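Local structure of CS1 fimbrial subunit A (Escherichia coli, 4HJI) at residues A[62-73]-A[150-158]; A[85-95]-A[126-137]. The protein builds the shaft of CS1 pili, the surface filaments with which enterotoxigenic Escherichia coli colonizes the epithelium of specific host organs. One frame throughout, in Å; residues are numbered along the deposited sequence. Where two conformers were deposited one is given.

Contact 1: residues A[62-73]-A[150-158]; sequences NDSDKGVVVKLS and VSIILTKST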
loop_
_atom_site.group_PDB
_atom_site.type_symbol
_atom_site.label_atom_id
_atom_site.label_comp_id
_atom_site.label_asym_id
_atom_site.label_seq_id
_atom_site.Cartn_x
_atom_site.Cartn_y
_atom_site.Cartn_z
ATOM N N ASN A 62 9.538 17.913 -2.624
ATOM C CA ASN A 62 10.279 19.170 -2.686
ATOM C C ASN A 62 10.922 19.439 -4.047
ATOM O O ASN A 62 11.654 20.412 -4.186
ATOM C CB ASN A 62 11.345 19.236 -1.580
ATOM C CG ASN A 62 12.542 18.345 -1.849
ATOM O OD1 ASN A 62 12.655 17.705 -2.908
ATOM N ND2 ASN A 62 13.451 18.295 -0.882
ATOM N N ASP A 63 10.654 18.575 -5.028
ATOM C CA ASP A 63 11.100 18.797 -6.403
ATOM C C ASP A 63 10.112 18.210 -7.402
ATOM O O ASP A 63 10.068 16.993 -7.638
ATOM C CB ASP A 63 12.501 18.238 -6.638
ATOM C CG ASP A 63 13.099 18.686 -7.977
ATOM O OD1 ASP A 63 12.380 19.266 -8.826
ATOM O OD2 ASP A 63 14.308 18.462 -8.185
ATOM N N SER A 64 9.344 19.109 -8.008
ATOM C CA SER A 64 8.297 18.758 -8.950
ATOM C C SER A 64 8.826 18.297 -10.318
ATOM O O SER A 64 8.055 17.798 -11.142
ATOM C CB SER A 64 7.358 19.950 -9.135
ATOM O OG SER A 64 6.510 19.753 -10.249
ATOM N N ASP A 65 10.124 18.483 -10.559
ATOM C CA ASP A 65 10.772 17.977 -11.770
ATOM C C ASP A 65 11.088 16.494 -11.663
ATOM O O ASP A 65 11.260 15.820 -12.683
ATOM C CB ASP A 65 12.073 18.736 -12.052
ATOM C CG ASP A 65 11.844 20.060 -12.758
ATOM O OD1 ASP A 65 10.675 20.441 -12.990
ATOM O OD2 ASP A 65 12.850 20.722 -13.089
ATOM N N LYS A 66 11.198 16.006 -10.433
ATOM C CA LYS A 66 11.469 14.596 -10.167
ATOM C C LYS A 66 10.175 13.803 -9.985
ATOM O O LYS A 66 9.148 14.327 -9.516
ATOM C CB LYS A 66 12.346 14.435 -8.913
ATOM C CG LYS A 66 13.843 14.354 -9.170
ATOM C CD LYS A 66 14.361 15.570 -9.893
ATOM C CE LYS A 66 15.836 15.443 -10.235
ATOM N NZ LYS A 66 16.248 16.549 -11.133
ATOM N N GLY A 67 10.242 12.530 -10.356
ATOM C CA GLY A 67 9.182 11.582 -10.080
ATOM C C GLY A 67 9.428 10.905 -8.749
ATOM O O GLY A 67 10.190 11.412 -7.904
ATOM N N VAL A 68 8.777 9.772 -8.536
ATOM C CA VAL A 68 9.014 8.993 -7.322
ATOM C C VAL A 68 9.172 7.526 -7.660
ATOM O O VAL A 68 8.577 7.033 -8.616
ATOM C CB VAL A 68 7.918 9.171 -6.245
ATOM C CG1 VAL A 68 7.887 10.623 -5.804
ATOM C CG2 VAL A 68 6.556 8.689 -6.730
ATOM N N VAL A 69 10.003 6.856 -6.875
ATOM C CA VAL A 69 10.201 5.426 -6.982
ATOM C C VAL A 69 9.465 4.817 -5.819
ATOM O O VAL A 69 9.632 5.265 -4.688
ATOM C CB VAL A 69 11.696 5.074 -6.879
ATOM C CG1 VAL A 69 11.916 3.575 -6.927
ATOM C CG2 VAL A 69 12.473 5.808 -7.955
ATOM N N VAL A 70 8.644 3.815 -6.099
ATOM C CA VAL A 70 7.796 3.195 -5.097
ATOM C C VAL A 70 7.967 1.697 -5.117
ATOM O O VAL A 70 7.942 1.066 -6.187
ATOM C CB VAL A 70 6.322 3.501 -5.344
ATOM C CG1 VAL A 70 5.483 3.089 -4.145
ATOM C CG2 VAL A 70 6.153 4.988 -5.614
ATOM N N LYS A 71 8.128 1.124 -3.941
ATOM C CA LYS A 71 8.270 -0.308 -3.807
ATOM C C LYS A 71 7.763 -0.757 -2.455
ATOM O O LYS A 71 7.439 0.081 -1.611
ATOM C CB LYS A 71 9.744 -0.706 -3.979
ATOM C CG LYS A 71 10.639 -0.199 -2.868
ATOM C CD LYS A 71 12.110 -0.472 -3.136
ATOM C CE LYS A 71 12.908 -0.160 -1.884
ATOM N NZ LYS A 71 14.376 -0.156 -2.065
ATOM N N LEU A 72 7.683 -2.071 -2.268
ATOM C CA LEU A 72 7.395 -2.685 -0.969
ATOM C C LEU A 72 8.702 -3.174 -0.374
ATOM O O LEU A 72 9.595 -3.582 -1.085
ATOM C CB LEU A 72 6.454 -3.873 -1.129
ATOM C CG LEU A 72 5.132 -3.554 -1.818
ATOM C CD1 LEU A 72 4.376 -4.824 -2.214
ATOM C CD2 LEU A 72 4.277 -2.656 -0.948
ATOM N N SER A 73 8.828 -3.133 0.946
ATOM C CA SER A 73 10.055 -3.615 1.583
ATOM C C SER A 73 10.068 -5.135 1.688
ATOM O O SER A 73 11.110 -5.728 1.933
ATOM C CB SER A 73 10.187 -3.025 2.986
ATOM O OG SER A 73 9.289 -3.680 3.842
ATOM N N VAL A 150 1.977 -4.195 5.557
ATOM C CA VAL A 150 2.287 -3.663 4.244
ATOM C C VAL A 150 3.254 -2.506 4.476
ATOM O O VAL A 150 2.928 -1.553 5.223
ATOM C CB VAL A 150 1.009 -3.183 3.548
ATOM C CG1 VAL A 150 1.338 -2.289 2.364
ATOM C CG2 VAL A 150 0.164 -4.388 3.170
ATOM N N SER A 151 4.445 -2.602 3.873
ATOM C CA SER A 151 5.515 -1.632 4.113
ATOM C C SER A 151 5.919 -1.023 2.791
ATOM O O SER A 151 6.499 -1.710 1.932
ATOM C CB SER A 151 6.694 -2.325 4.779
ATOM O OG SER A 151 7.846 -1.482 4.904
ATOM N N ILE A 152 5.581 0.244 2.615
ATOM C CA ILE A 152 5.735 0.942 1.337
ATOM C C ILE A 152 6.912 1.888 1.502
ATOM O O ILE A 152 7.042 2.621 2.504
ATOM C CB ILE A 152 4.466 1.714 0.948
ATOM C CG1 ILE A 152 3.292 0.748 0.723
ATOM C CG2 ILE A 152 4.672 2.531 -0.321
ATOM C CD1 ILE A 152 1.933 1.398 0.866
ATOM N N ILE A 153 7.799 1.859 0.526
ATOM C CA ILE A 153 8.969 2.705 0.522
ATOM C C ILE A 153 8.874 3.629 -0.674
ATOM O O ILE A 153 8.628 3.159 -1.807
ATOM C CB ILE A 153 10.276 1.901 0.411
ATOM C CG1 ILE A 153 10.426 0.956 1.600
ATOM C CG2 ILE A 153 11.457 2.849 0.341
ATOM C CD1 ILE A 153 11.416 -0.150 1.375
ATOM N N LEU A 154 9.064 4.923 -0.425
ATOM C CA LEU A 154 9.060 5.937 -1.481
ATOM C C LEU A 154 10.354 6.730 -1.404
ATOM O O LEU A 154 10.818 7.078 -0.313
ATOM C CB LEU A 154 7.878 6.907 -1.349
ATOM C CG LEU A 154 6.450 6.341 -1.410
ATOM C CD1 LEU A 154 5.853 6.180 -0.025
ATOM C CD2 LEU A 154 5.582 7.237 -2.267
ATOM N N THR A 155 10.937 6.995 -2.574
ATOM C CA THR A 155 12.068 7.902 -2.718
ATOM C C THR A 155 11.787 8.824 -3.887
ATOM O O THR A 155 11.097 8.445 -4.823
ATOM C CB THR A 155 13.398 7.185 -3.037
ATOM O OG1 THR A 155 13.377 6.689 -4.383
ATOM C CG2 THR A 155 13.643 6.034 -2.089
ATOM N N LYS A 156 12.352 10.017 -3.852
ATOM C CA LYS A 156 12.349 10.889 -5.015
ATOM C C LYS A 156 13.264 10.264 -6.059
ATOM O O LYS A 156 14.314 9.727 -5.709
ATOM C CB LYS A 156 12.868 12.272 -4.620
ATOM C CG LYS A 156 12.687 13.347 -5.676
ATOM C CD LYS A 156 13.110 14.730 -5.196
ATOM C CE LYS A 156 14.418 14.730 -4.408
ATOM N NZ LYS A 156 14.821 16.093 -3.965
ATOM N N SER A 157 12.870 10.325 -7.326
ATOM C CA SER A 157 13.750 9.859 -8.416
ATOM C C SER A 157 15.111 10.550 -8.352
ATOM O O SER A 157 15.179 11.751 -8.106
ATOM C CB SER A 157 13.112 10.133 -9.782
ATOM O OG SER A 157 11.952 9.350 -9.957
ATOM N N THR A 158 16.176 9.772 -8.572
ATOM C CA THR A 158 17.585 10.222 -8.495
ATOM C C THR A 158 18.126 10.476 -7.080
ATOM O O THR A 158 19.298 10.821 -6.909
ATOM C CB THR A 158 17.875 11.463 -9.380
ATOM O OG1 THR A 158 17.356 12.646 -8.760
ATOM C CG2 THR A 158 17.272 11.291 -10.774
#
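Val-70 and Leu-154 face each other across an antiparallel strand pair, and with Leu-72 and Ile-152 they form the closely packed side of the contact. Val-70 lies alongside both neighbours: CG1 reaches CG2 of Ile-152 at 3.9 Å, while CG2, on the other branch, turns to CD2 of Leu-154. Leu-72 comes across Ile-152 instead, laying CD2 against its CG1. All four are buried, and Leu-154 continues inward onto Leu-27 of strand 25-29. The opposite side is the more open to solvent at Val-69, Lys-71 and Thr-155, although Ile-153 between them is buried. Here the lysine's extended chain slants over Ile-153, its CE 3.6 Å from CD1, so that methylenes shield a hydrocarbon. Between the two sides run nearly straight backbone bonds, such as Ile-153 N to Lys-71 O (2.8 Å, 179° at the hydrogen). At one end Ser-151 OG is hydrogen-bonded to Glu-164 OE2; its approach to Ser-73 OG rests on one of two conformers of Ser-73 and is doubtful. At the other, the chain of Lys-156 bends at its third torsion (43°) and crosses Lys-66 at a slant, Lys-156 CG 3.4 Å from Lys-66 CB. This carries NZ to OD1 of Asn-62, 2.9 Å away, where it meets a lone pair in the carbonyl plane. Asp-63 OD2 stays 4.9 Å from the same NZ, near enough perhaps to favour its positive charge without a salt bridge. The chemistry thus implies division of labour: hydrocarbon packs the interior, backbone bonds set the register, and at the surface the methylenes of Lys-71 cover Ile-153, while Lys-156 adds an ammonium bond to Asn-62.

Contact 2: residues A[85-95]-A[126-137]; sequences TLQIPVSVNFA and KLSIHADATRVT
Val-92 lays CG1 against CD1 of Leu-127, 3.7 Å away, the two side chains meeting at a slant. Leu-127 takes this place with CG anti to N (chi1 175°), and its CD1 also approaches CD2 of Phe-94. Further along the same buried face, Val-90 CG1 meets Ile-129 CG2 at 3.8 Å, and Ile-88 CG2 rests on the Ala-131 methyl. On the other face, His-130 sets its ring edge near Ser-91 O, while the OG of Ser-128, in one of its two conformers, packs on Asn-93 CB at 3.3 Å. The two strands are antiparallel neighbours in the immunoglobulin-like beta sandwich of chaperone-usher pilins, and their regular ladder stops at Asp-132, whose N binds Pro-89 O almost straight (175°). There segment 126-137 loops out. Asp-132 OD1 accepts from Thr-134 N, which makes an Asx turn, and from Thr-134 OG1 as well, and OD2 makes a salt bridge with Arg-135 NH1, lying close to the guanidinium plane. The Pro-89 ring fits against this loop, CD 3.2 Å from Arg-135 O. Pairing resumes at Gln-87 and Thr-137, joined by two backbone bonds; a water links Gln-87 OE1 to Thr-137 OG1, while Gln-87 NE2 turns to Pro-84 O.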
loop_
_atom_site.group_PDB
_atom_site.type_symbol
_atom_site.label_atom_id
_atom_site.label_comp_id
_atom_site.label_asym_id
_atom_site.label_seq_id
_atom_site.Cartn_x
_atom_site.Cartn_y
_atom_site.Cartn_z
ATOM N N THR A 85 1.840 -20.246 9.729
ATOM C CA THR A 85 2.196 -20.945 8.498
ATOM C C THR A 85 1.089 -20.779 7.455
ATOM O O THR A 85 1.357 -20.813 6.255
ATOM C CB THR A 85 2.480 -22.441 8.759
ATOM O OG1 THR A 85 3.399 -22.588 9.847
ATOM C CG2 THR A 85 3.081 -23.098 7.530
ATOM N N LEU A 86 -0.145 -20.573 7.920
ATOM C CA LEU A 86 -1.296 -20.388 7.049
ATOM C C LEU A 86 -1.398 -18.919 6.613
ATOM O O LEU A 86 -1.654 -18.029 7.434
ATOM C CB LEU A 86 -2.558 -20.818 7.784
ATOM C CG LEU A 86 -3.800 -20.941 6.927
ATOM C CD1 LEU A 86 -3.668 -22.167 6.040
ATOM C CD2 LEU A 86 -5.025 -21.049 7.814
ATOM N N GLN A 87 -1.204 -18.670 5.322
ATOM C CA GLN A 87 -0.898 -17.333 4.836
ATOM C C GLN A 87 -1.713 -16.947 3.608
ATOM O O GLN A 87 -1.902 -17.759 2.680
ATOM C CB GLN A 87 0.598 -17.236 4.550
ATOM C CG GLN A 87 1.480 -17.225 5.798
ATOM C CD GLN A 87 2.967 -17.195 5.481
ATOM O OE1 GLN A 87 3.365 -16.997 4.335
ATOM N NE2 GLN A 87 3.792 -17.397 6.493
ATOM N N ILE A 88 -2.186 -15.701 3.595
ATOM C CA ILE A 88 -2.966 -15.143 2.484
ATOM C C ILE A 88 -2.101 -14.084 1.804
ATOM O O ILE A 88 -1.699 -13.114 2.444
ATOM C CB ILE A 88 -4.276 -14.479 2.979
ATOM C CG1 ILE A 88 -5.154 -15.489 3.721
ATOM C CG2 ILE A 88 -5.026 -13.836 1.814
ATOM C CD1 ILE A 88 -6.343 -14.867 4.430
ATOM N N PRO A 89 -1.789 -14.260 0.496
ATOM C CA PRO A 89 -0.948 -13.260 -0.167
ATOM C C PRO A 89 -1.670 -11.930 -0.384
ATOM O O PRO A 89 -2.889 -11.901 -0.572
ATOM C CB PRO A 89 -0.601 -13.918 -1.511
ATOM C CG PRO A 89 -1.754 -14.799 -1.757
ATOM C CD PRO A 89 -2.200 -15.332 -0.435
ATOM N N VAL A 90 -0.921 -10.834 -0.305
ATOM C CA VAL A 90 -1.481 -9.492 -0.469
ATOM C C VAL A 90 -0.814 -8.832 -1.657
ATOM O O VAL A 90 0.413 -8.938 -1.817
ATOM C CB VAL A 90 -1.237 -8.620 0.786
ATOM C CG1 VAL A 90 -1.627 -7.154 0.552
ATOM C CG2 VAL A 90 -2.010 -9.167 1.981
ATOM N N SER A 91 -1.634 -8.188 -2.492
ATOM C CA SER A 91 -1.196 -7.370 -3.607
ATOM C C SER A 91 -1.472 -5.912 -3.287
ATOM O O SER A 91 -2.466 -5.592 -2.622
ATOM C CB SER A 91 -1.952 -7.786 -4.878
ATOM O OG SER A 91 -1.542 -9.076 -5.302
ATOM N N VAL A 92 -0.579 -5.027 -3.724
ATOM C CA VAL A 92 -0.726 -3.601 -3.525
ATOM C C VAL A 92 -0.524 -2.872 -4.834
ATOM O O VAL A 92 0.429 -3.162 -5.567
ATOM C CB VAL A 92 0.293 -3.070 -2.489
ATOM C CG1 VAL A 92 0.047 -1.602 -2.232
ATOM C CG2 VAL A 92 0.232 -3.901 -1.228
ATOM N N ASN A 93 -1.478 -2.006 -5.172
ATOM C CA ASN A 93 -1.402 -1.215 -6.400
ATOM C C ASN A 93 -1.292 0.248 -6.006
ATOM O O ASN A 93 -1.909 0.675 -5.035
ATOM C CB ASN A 93 -2.656 -1.360 -7.291
ATOM C CG ASN A 93 -2.806 -2.720 -7.940
ATOM O OD1 ASN A 93 -2.248 -3.719 -7.503
ATOM N ND2 ASN A 93 -3.558 -2.754 -9.027
ATOM N N PHE A 94 -0.507 1.003 -6.756
ATOM C CA PHE A 94 -0.377 2.433 -6.537
ATOM C C PHE A 94 -0.380 3.139 -7.873
ATOM O O PHE A 94 0.331 2.732 -8.793
ATOM C CB PHE A 94 0.913 2.784 -5.774
ATOM C CG PHE A 94 1.087 4.256 -5.571
ATOM C CD1 PHE A 94 2.101 4.954 -6.186
ATOM C CD2 PHE A 94 0.207 4.955 -4.744
ATOM C CE1 PHE A 94 2.245 6.323 -6.000
ATOM C CE2 PHE A 94 0.333 6.320 -4.568
ATOM C CZ PHE A 94 1.347 7.011 -5.189
ATOM N N ALA A 95 -1.194 4.186 -7.987
ATOM C CA ALA A 95 -1.267 4.948 -9.230
ATOM C C ALA A 95 -1.513 4.033 -10.421
ATOM O O ALA A 95 -0.975 4.270 -11.506
ATOM C CB ALA A 95 0.026 5.738 -9.425
ATOM N N LYS A 126 -4.634 6.468 -6.411
ATOM C CA LYS A 126 -5.225 5.370 -5.674
ATOM C C LYS A 126 -4.153 4.436 -5.133
ATOM O O LYS A 126 -3.276 3.994 -5.871
ATOM C CB LYS A 126 -6.231 4.625 -6.553
ATOM C CG LYS A 126 -7.416 5.497 -6.898
ATOM C CD LYS A 126 -8.457 4.814 -7.781
ATOM C CE LYS A 126 -9.635 5.751 -8.012
ATOM N NZ LYS A 126 -10.049 6.431 -6.756
ATOM N N LEU A 127 -4.221 4.156 -3.834
ATOM C CA LEU A 127 -3.452 3.104 -3.213
ATOM C C LEU A 127 -4.416 2.005 -2.776
ATOM O O LEU A 127 -5.285 2.245 -1.937
ATOM C CB LEU A 127 -2.688 3.659 -2.003
ATOM C CG LEU A 127 -1.925 2.629 -1.171
ATOM C CD1 LEU A 127 -0.754 2.004 -1.926
ATOM C CD2 LEU A 127 -1.402 3.278 0.098
ATOM N N SER A 128 -4.300 0.808 -3.352
ATOM C CA SER A 128 -5.238 -0.298 -3.051
ATOM C C SER A 128 -4.533 -1.546 -2.517
ATOM O O SER A 128 -3.496 -1.963 -3.050
ATOM C CB SER A 128 -6.072 -0.690 -4.292
ATOM O OG SER A 128 -5.204 -0.535 -5.393
ATOM N N ILE A 129 -5.130 -2.139 -1.487
ATOM C CA ILE A 129 -4.621 -3.339 -0.818
ATOM C C ILE A 129 -5.606 -4.477 -1.090
ATOM O O ILE A 129 -6.794 -4.318 -0.821
ATOM C CB ILE A 129 -4.436 -3.076 0.701
ATOM C CG1 ILE A 129 -3.400 -1.974 0.882
ATOM C CG2 ILE A 129 -4.048 -4.359 1.430
ATOM C CD1 ILE A 129 -3.260 -1.507 2.300
ATOM N N HIS A 130 -5.087 -5.607 -1.572
ATOM C CA HIS A 130 -5.867 -6.743 -2.148
ATOM C C HIS A 130 -5.398 -8.067 -1.526
ATOM O O HIS A 130 -4.486 -8.712 -2.075
ATOM C CB HIS A 130 -5.704 -6.860 -3.685
ATOM C CG HIS A 130 -5.986 -5.601 -4.444
ATOM N ND1 HIS A 130 -7.238 -5.290 -4.918
ATOM C CD2 HIS A 130 -5.184 -4.562 -4.786
ATOM C CE1 HIS A 130 -7.201 -4.119 -5.527
ATOM N NE2 HIS A 130 -5.967 -3.659 -5.466
ATOM N N ALA A 131 -6.033 -8.522 -0.449
ATOM C CA ALA A 131 -5.762 -9.875 0.092
ATOM C C ALA A 131 -6.511 -10.910 -0.726
ATOM O O ALA A 131 -7.728 -10.821 -0.839
ATOM C CB ALA A 131 -6.188 -9.990 1.534
ATOM N N ASP A 132 -5.789 -11.888 -1.280
ATOM C CA ASP A 132 -6.382 -12.892 -2.148
ATOM C C ASP A 132 -6.544 -14.263 -1.479
ATOM O O ASP A 132 -5.621 -15.075 -1.434
ATOM C CB ASP A 132 -5.506 -13.024 -3.370
ATOM C CG ASP A 132 -6.021 -14.049 -4.336
ATOM O OD1 ASP A 132 -7.165 -14.530 -4.148
ATOM O OD2 ASP A 132 -5.273 -14.370 -5.273
ATOM N N ALA A 133 -7.736 -14.514 -0.950
ATOM C CA ALA A 133 -7.964 -15.733 -0.187
ATOM C C ALA A 133 -8.131 -16.944 -1.104
ATOM O O ALA A 133 -8.194 -18.072 -0.631
ATOM C CB ALA A 133 -9.157 -15.564 0.753
ATOM N N THR A 134 -8.184 -16.732 -2.415
ATOM C CA THR A 134 -8.132 -17.879 -3.334
ATOM C C THR A 134 -6.732 -18.508 -3.446
ATOM O O THR A 134 -6.603 -19.605 -4.002
ATOM C CB THR A 134 -8.624 -17.530 -4.748
ATOM O OG1 THR A 134 -7.633 -16.760 -5.435
ATOM C CG2 THR A 134 -9.918 -16.750 -4.694
ATOM N N ARG A 135 -5.706 -17.818 -2.943
ATOM C CA ARG A 135 -4.321 -18.313 -2.988
ATOM C C ARG A 135 -3.674 -18.516 -1.605
ATOM O O ARG A 135 -2.462 -18.383 -1.461
ATOM C CB ARG A 135 -3.459 -17.386 -3.856
ATOM C CG ARG A 135 -3.726 -17.555 -5.347
ATOM C CD ARG A 135 -2.731 -16.771 -6.187
ATOM N NE ARG A 135 -2.914 -16.971 -7.626
ATOM C CZ ARG A 135 -3.891 -16.428 -8.352
ATOM N NH1 ARG A 135 -4.810 -15.651 -7.789
ATOM N NH2 ARG A 135 -3.956 -16.679 -9.654
ATOM N N VAL A 136 -4.479 -18.884 -0.614
ATOM C CA VAL A 136 -3.955 -19.232 0.713
ATOM C C VAL A 136 -2.915 -20.346 0.615
ATOM O O VAL A 136 -3.062 -21.268 -0.188
ATOM C CB VAL A 136 -5.068 -19.671 1.687
ATOM C CG1 VAL A 136 -4.537 -19.811 3.117
ATOM C CG2 VAL A 136 -6.221 -18.681 1.653
ATOM N N THR A 137 -1.843 -20.226 1.395
ATOM C CA THR A 137 -0.755 -21.213 1.417
ATOM C C THR A 137 -0.557 -21.720 2.835
ATOM O O THR A 137 -0.909 -21.036 3.791
ATOM C CB THR A 137 0.602 -20.613 0.976
ATOM O OG1 THR A 137 1.133 -19.761 2.010
ATOM C CG2 THR A 137 0.461 -19.827 -0.307
HETATM O O HOH W 1 2.928 -17.492 1.372
#

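How the contacts relate
Contacts 1 and 2 lie on opposite sides of the chain's centre, about 21 Å apart between their own centres. Along the sequence, 85-95 and 126-137 both fall between 62-73 and 150-158, so contact 2 is completed within the span that contact 1 bridges. Strands 68-80 and 87-94 are consecutive and pair antiparallel, which places both contacts in one continuous, curled network of strands. Their apolar faces also meet through the interior: Ile-152 CD1 packs on Leu-127 CD2 at 3.9 Å, Val-70 on Phe-94, and Val-150 on both Val-90 and Val-92. The two strand pairs therefore share a single hydrophobic core, uniting the elongated pilin as one domain.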